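Side-chain contacts in probable transcriptional regulatory protein, Rv1404 (Mycobacterium tuberculosis, PDB 2NYX), which probably binds DNA as a dimeric transcription factor of the MarR family, with a winged helix-turn-helix fold: residues R121-I124 and A125-E129; M131-A134 and E135-G138. One frame throughout, in Å; residues are numbered along the deposited sequence.

Contact 1: R121-I124 and A125-E129; sequences RTEI and ARIVE
Glu123 reaches forward along the last turns of helix 107-128 and lays its carboxylate beside the guanidinium of Arg126, three residues on, the two side chains pointing the same way. Each carboxylate oxygen meets a different nitrogen. Glu123 OE1 takes the shorter bond of the salt bridge, 2.8 Å from Arg126 NE, and Glu123 OE2 a weak one, 3.3 Å from Arg126 NH2. The fit is not flat: the two planes are turned 29° from each other, and NE comes to OE1 from above the carboxylate plane. Both chains are bent where they meet. Arg126 leaves with CG anti to its backbone N and then bends at chi3 (65°), while Glu123 bends at chi2. Glu123 OE2 also lies 3.6 Å from Ile127 CD1, so the charged pair borders the apolar face, and both Glu123 and Ile127 touch Ile31 of helix 26-39.

A quarter-turn round the helix the surface is greasy. Ile124 CG2 meets Val128 CG2 at 4.0 Å, one turn apart, the two side chains crossing at a slant. With Val128 CG1 anti to the backbone N (chi1 177°), Val128 CG2 falls beside that N and comes 3.2 Å from Ile124 O; the same oxygen accepts Val128 N at 2.8 Å. Ile124 is shared between Leu28 of helix 26-39 and Thr18 of the second subunit. On the dimer side Arg121 NH2 makes salt bridges to Asp15 and Asp19 of that subunit, while the Arg121 carbonyl O takes Ala125 N at 3.0 Å.

The chemistry is thus divided round the helix: the Glu123-Arg126 pair probably offsets its charges within one chain, Ile124, Ile127 and Val128 supply buried hydrocarbon, and Arg121 spends its charge across the dimer interface.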
loop_
_atom_site.group_PDB
_atom_site.type_symbol
_atom_site.label_atom_id
_atom_site.label_comp_id
_atom_site.label_asym_id
_atom_site.label_seq_id
_atom_site.Cartn_x
_atom_site.Cartn_y
_atom_site.Cartn_z
ATOM N N ARG B 121 -12.850 3.828 3.658
ATOM C CA ARG B 121 -13.741 3.366 4.708
ATOM C C ARG B 121 -15.075 2.889 4.134
ATOM O O ARG B 121 -15.616 1.887 4.591
ATOM C CB ARG B 121 -13.974 4.443 5.765
ATOM C CG ARG B 121 -14.497 3.864 7.056
ATOM C CD ARG B 121 -15.136 4.886 7.956
ATOM N NE ARG B 121 -15.569 4.265 9.213
ATOM C CZ ARG B 121 -16.754 3.690 9.409
ATOM N NH1 ARG B 121 -17.648 3.647 8.434
ATOM N NH2 ARG B 121 -17.045 3.159 10.588
ATOM N N THR B 122 -15.593 3.598 3.131
ATOM C CA THR B 122 -16.853 3.225 2.487
ATOM C C THR B 122 -16.746 1.856 1.802
ATOM O O THR B 122 -17.686 1.064 1.862
ATOM C CB THR B 122 -17.354 4.313 1.494
ATOM O OG1 THR B 122 -17.358 5.591 2.134
ATOM C CG2 THR B 122 -18.771 4.025 1.024
ATOM N N GLU B 123 -15.605 1.578 1.169
ATOM C CA GLU B 123 -15.363 0.267 0.560
ATOM C C GLU B 123 -15.179 -0.830 1.592
ATOM O O GLU B 123 -15.600 -1.963 1.364
ATOM C CB GLU B 123 -14.159 0.272 -0.392
ATOM C CG GLU B 123 -14.529 0.169 -1.888
ATOM C CD GLU B 123 -15.279 -1.135 -2.264
ATOM O OE1 GLU B 123 -16.436 -1.044 -2.730
ATOM O OE2 GLU B 123 -14.716 -2.243 -2.105
ATOM N N ILE B 124 -14.541 -0.501 2.714
ATOM C CA ILE B 124 -14.285 -1.496 3.743
ATOM C C ILE B 124 -15.588 -1.962 4.377
ATOM O O ILE B 124 -15.826 -3.165 4.460
ATOM C CB ILE B 124 -13.233 -1.023 4.789
ATOM C CG1 ILE B 124 -11.844 -0.992 4.140
ATOM C CG2 ILE B 124 -13.232 -1.934 6.036
ATOM C CD1 ILE B 124 -10.722 -0.369 5.003
ATOM N N ALA B 125 -16.438 -1.018 4.782
ATOM C CA ALA B 125 -17.718 -1.328 5.430
ATOM C C ALA B 125 -18.684 -2.092 4.525
ATOM O O ALA B 125 -19.401 -2.971 4.990
ATOM C CB ALA B 125 -18.371 -0.061 5.964
ATOM N N ARG B 126 -18.692 -1.761 3.236
ATOM C CA ARG B 126 -19.467 -2.503 2.248
ATOM C C ARG B 126 -19.091 -3.986 2.269
ATOM O O ARG B 126 -19.955 -4.868 2.200
ATOM C CB ARG B 126 -19.247 -1.924 0.851
ATOM C CG ARG B 126 -20.165 -2.501 -0.217
ATOM C CD ARG B 126 -19.656 -2.198 -1.621
ATOM N NE ARG B 126 -18.369 -2.846 -1.899
ATOM C CZ ARG B 126 -18.229 -4.100 -2.330
ATOM N NH1 ARG B 126 -19.296 -4.866 -2.533
ATOM N NH2 ARG B 126 -17.018 -4.593 -2.554
ATOM N N ILE B 127 -17.796 -4.253 2.367
ATOM C CA ILE B 127 -17.301 -5.618 2.445
ATOM C C ILE B 127 -17.553 -6.246 3.829
ATOM O O ILE B 127 -17.839 -7.438 3.929
ATOM C CB ILE B 127 -15.824 -5.685 1.999
ATOM C CG1 ILE B 127 -15.750 -5.355 0.502
ATOM C CG2 ILE B 127 -15.229 -7.060 2.284
ATOM C CD1 ILE B 127 -14.366 -5.123 -0.054
ATOM N N VAL B 128 -17.485 -5.436 4.885
ATOM C CA VAL B 128 -17.785 -5.903 6.242
ATOM C C VAL B 128 -19.266 -6.276 6.433
ATOM O O VAL B 128 -19.582 -7.167 7.225
ATOM C CB VAL B 128 -17.326 -4.881 7.317
ATOM C CG1 VAL B 128 -17.715 -5.332 8.709
ATOM C CG2 VAL B 128 -15.825 -4.699 7.261
ATOM N N GLU B 129 -20.165 -5.602 5.718
ATOM C CA GLU B 129 -21.589 -5.937 5.756
ATOM C C GLU B 129 -21.842 -7.354 5.241
ATOM O O GLU B 129 -22.846 -7.978 5.586
ATOM C CB GLU B 129 -22.411 -4.936 4.937
ATOM C CG GLU B 129 -22.573 -3.560 5.568
ATOM C CD GLU B 129 -23.617 -3.507 6.683
ATOM O OE1 GLU B 129 -24.684 -4.166 6.575
ATOM O OE2 GLU B 129 -23.377 -2.773 7.668
#

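Contact 2: M131-A134 and E135-G138; sequences MAPA and ERHG
Met131 O is gripped twice by one side chain: Arg136 NH2 lies 2.7 Å from Met131 O and Arg136 NE 2.8 Å from the same oxygen. Both bonds are weak because the N-H groups point to either side of the carbonyl oxygen, with angles near 130°, as a guanidinium edge must when two of its nitrogens share one acceptor. The arm that delivers this edge is straight: with chi1 at -59° CG stands anti to the carbonyl carbon, and from there the chain runs extended to NE. On its way back over the turn it passes Pro133, whose CA lies 3.7 Å from Arg136 CD, and the guanidinium has the proline N over one face, offset toward the rim.

Beneath this arm the backbone makes a short 3-10 turn. Glu135 N bonds Ala132 O at 3.0 Å and Arg136 N bonds Pro133 O at 3.2 Å. Glu135 holds CG in the crowded position between its backbone N and carbonyl carbon, chi1 72°, which brings Glu135 CG against Ala132 O, 3.3 Å away. The selenium-bearing chain of Met131, a selenomethionine, leads off to pack on Phe146 of the second subunit.

At the far end, a water bridges Pro133 O, to which it donates at 3.0 Å, and His137 NE2, 2.7 Å away. Beyond it, His137 O bonds Arg141 of the second subunit and Gly138 N bonds Thr9 of that subunit. Arg136 is also the centre of an inverse gamma turn, with a weak bond from His137 N to Glu135 O. Its guanidinium edge, with both nitrogens on one carbonyl oxygen, ties Arg136 back to the start of the loop at Met131, and the positive charge probably polarises the carbonyl that receives it.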
loop_
_atom_site.group_PDB
_atom_site.type_symbol
_atom_site.label_atom_id
_atom_site.label_comp_id
_atom_site.label_asym_id
_atom_site.label_seq_id
_atom_site.Cartn_x
_atom_site.Cartn_y
_atom_site.Cartn_z
HETATM N N MSE B 131 -19.763 -10.030 5.751
HETATM C CA MSE B 131 -19.361 -11.080 6.691
HETATM C C MSE B 131 -20.573 -11.461 7.537
HETATM O O MSE B 131 -21.217 -10.578 8.115
HETATM C CB MSE B 131 -18.228 -10.611 7.607
HETATM C CG MSE B 131 -17.208 -9.694 6.949
HETATM SE SE MSE B 131 -15.610 -9.427 8.062
HETATM C CE MSE B 131 -14.794 -7.995 7.120
ATOM N N ALA B 132 -20.888 -12.758 7.603
ATOM C CA ALA B 132 -22.026 -13.244 8.389
ATOM C C ALA B 132 -21.951 -12.746 9.829
ATOM O O ALA B 132 -20.876 -12.710 10.408
ATOM C CB ALA B 132 -22.103 -14.772 8.355
ATOM N N PRO B 133 -23.089 -12.334 10.406
ATOM C CA PRO B 133 -23.041 -11.897 11.800
ATOM C C PRO B 133 -22.422 -12.936 12.738
ATOM O O PRO B 133 -21.760 -12.560 13.705
ATOM C CB PRO B 133 -24.517 -11.654 12.144
ATOM C CG PRO B 133 -25.161 -11.340 10.833
ATOM C CD PRO B 133 -24.444 -12.211 9.837
ATOM N N ALA B 134 -22.620 -14.220 12.433
ATOM C CA ALA B 134 -22.096 -15.325 13.244
ATOM C C ALA B 134 -20.571 -15.322 13.388
ATOM O O ALA B 134 -20.048 -15.794 14.398
ATOM C CB ALA B 134 -22.559 -16.658 12.689
ATOM N N GLU B 135 -19.869 -14.803 12.380
ATOM C CA GLU B 135 -18.406 -14.813 12.369
ATOM C C GLU B 135 -17.769 -13.491 12.803
ATOM O O GLU B 135 -16.551 -13.332 12.738
ATOM C CB GLU B 135 -17.873 -15.264 11.000
ATOM C CG GLU B 135 -18.022 -14.262 9.862
ATOM C CD GLU B 135 -17.543 -14.826 8.522
ATOM O OE1 GLU B 135 -16.678 -14.179 7.872
ATOM O OE2 GLU B 135 -18.029 -15.917 8.121
ATOM N N ARG B 136 -18.594 -12.557 13.268
ATOM C CA ARG B 136 -18.111 -11.253 13.726
ATOM C C ARG B 136 -17.689 -11.308 15.192
ATOM O O ARG B 136 -18.277 -10.642 16.048
ATOM C CB ARG B 136 -19.170 -10.171 13.492
ATOM C CG ARG B 136 -19.563 -10.034 12.034
ATOM C CD ARG B 136 -20.694 -9.068 11.850
ATOM N NE ARG B 136 -21.089 -8.958 10.450
ATOM C CZ ARG B 136 -22.140 -8.258 10.030
ATOM N NH1 ARG B 136 -22.894 -7.600 10.903
ATOM N NH2 ARG B 136 -22.436 -8.205 8.737
ATOM N N HIS B 137 -16.681 -12.132 15.471
ATOM C CA HIS B 137 -16.125 -12.290 16.806
ATOM C C HIS B 137 -14.608 -12.375 16.705
ATOM O O HIS B 137 -14.083 -12.994 15.783
ATOM C CB HIS B 137 -16.640 -13.564 17.474
ATOM C CG HIS B 137 -18.127 -13.738 17.424
ATOM N ND1 HIS B 137 -18.955 -13.390 18.470
ATOM C CD2 HIS B 137 -18.929 -14.265 16.471
ATOM C CE1 HIS B 137 -20.207 -13.675 18.155
ATOM N NE2 HIS B 137 -20.217 -14.211 16.947
ATOM N N GLY B 138 -13.911 -11.750 17.648
ATOM C CA GLY B 138 -12.459 -11.836 17.742
ATOM C C GLY B 138 -11.676 -11.098 16.668
ATOM O O GLY B 138 -10.467 -11.293 16.547
HETATM O O HOH W 1 -22.798 -14.107 16.094
#

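The two contacts follow in series along the chain, their centres about 14 Å apart. Contact 1 is the final part of helix 107-128, and contact 2 is the loop that carries the chain from that helix to helix 139-150. They meet where the guanidinium of Arg136 from contact 2 packs against the backbone oxygens of Val128 and Glu129, so the loop folds back on the helix end. Both lie on the same side of the chain's centre, and both touch the second subunit. In the MarR fold the terminal helices build the dimer interface, and both the helix end and its following loop contribute to it here.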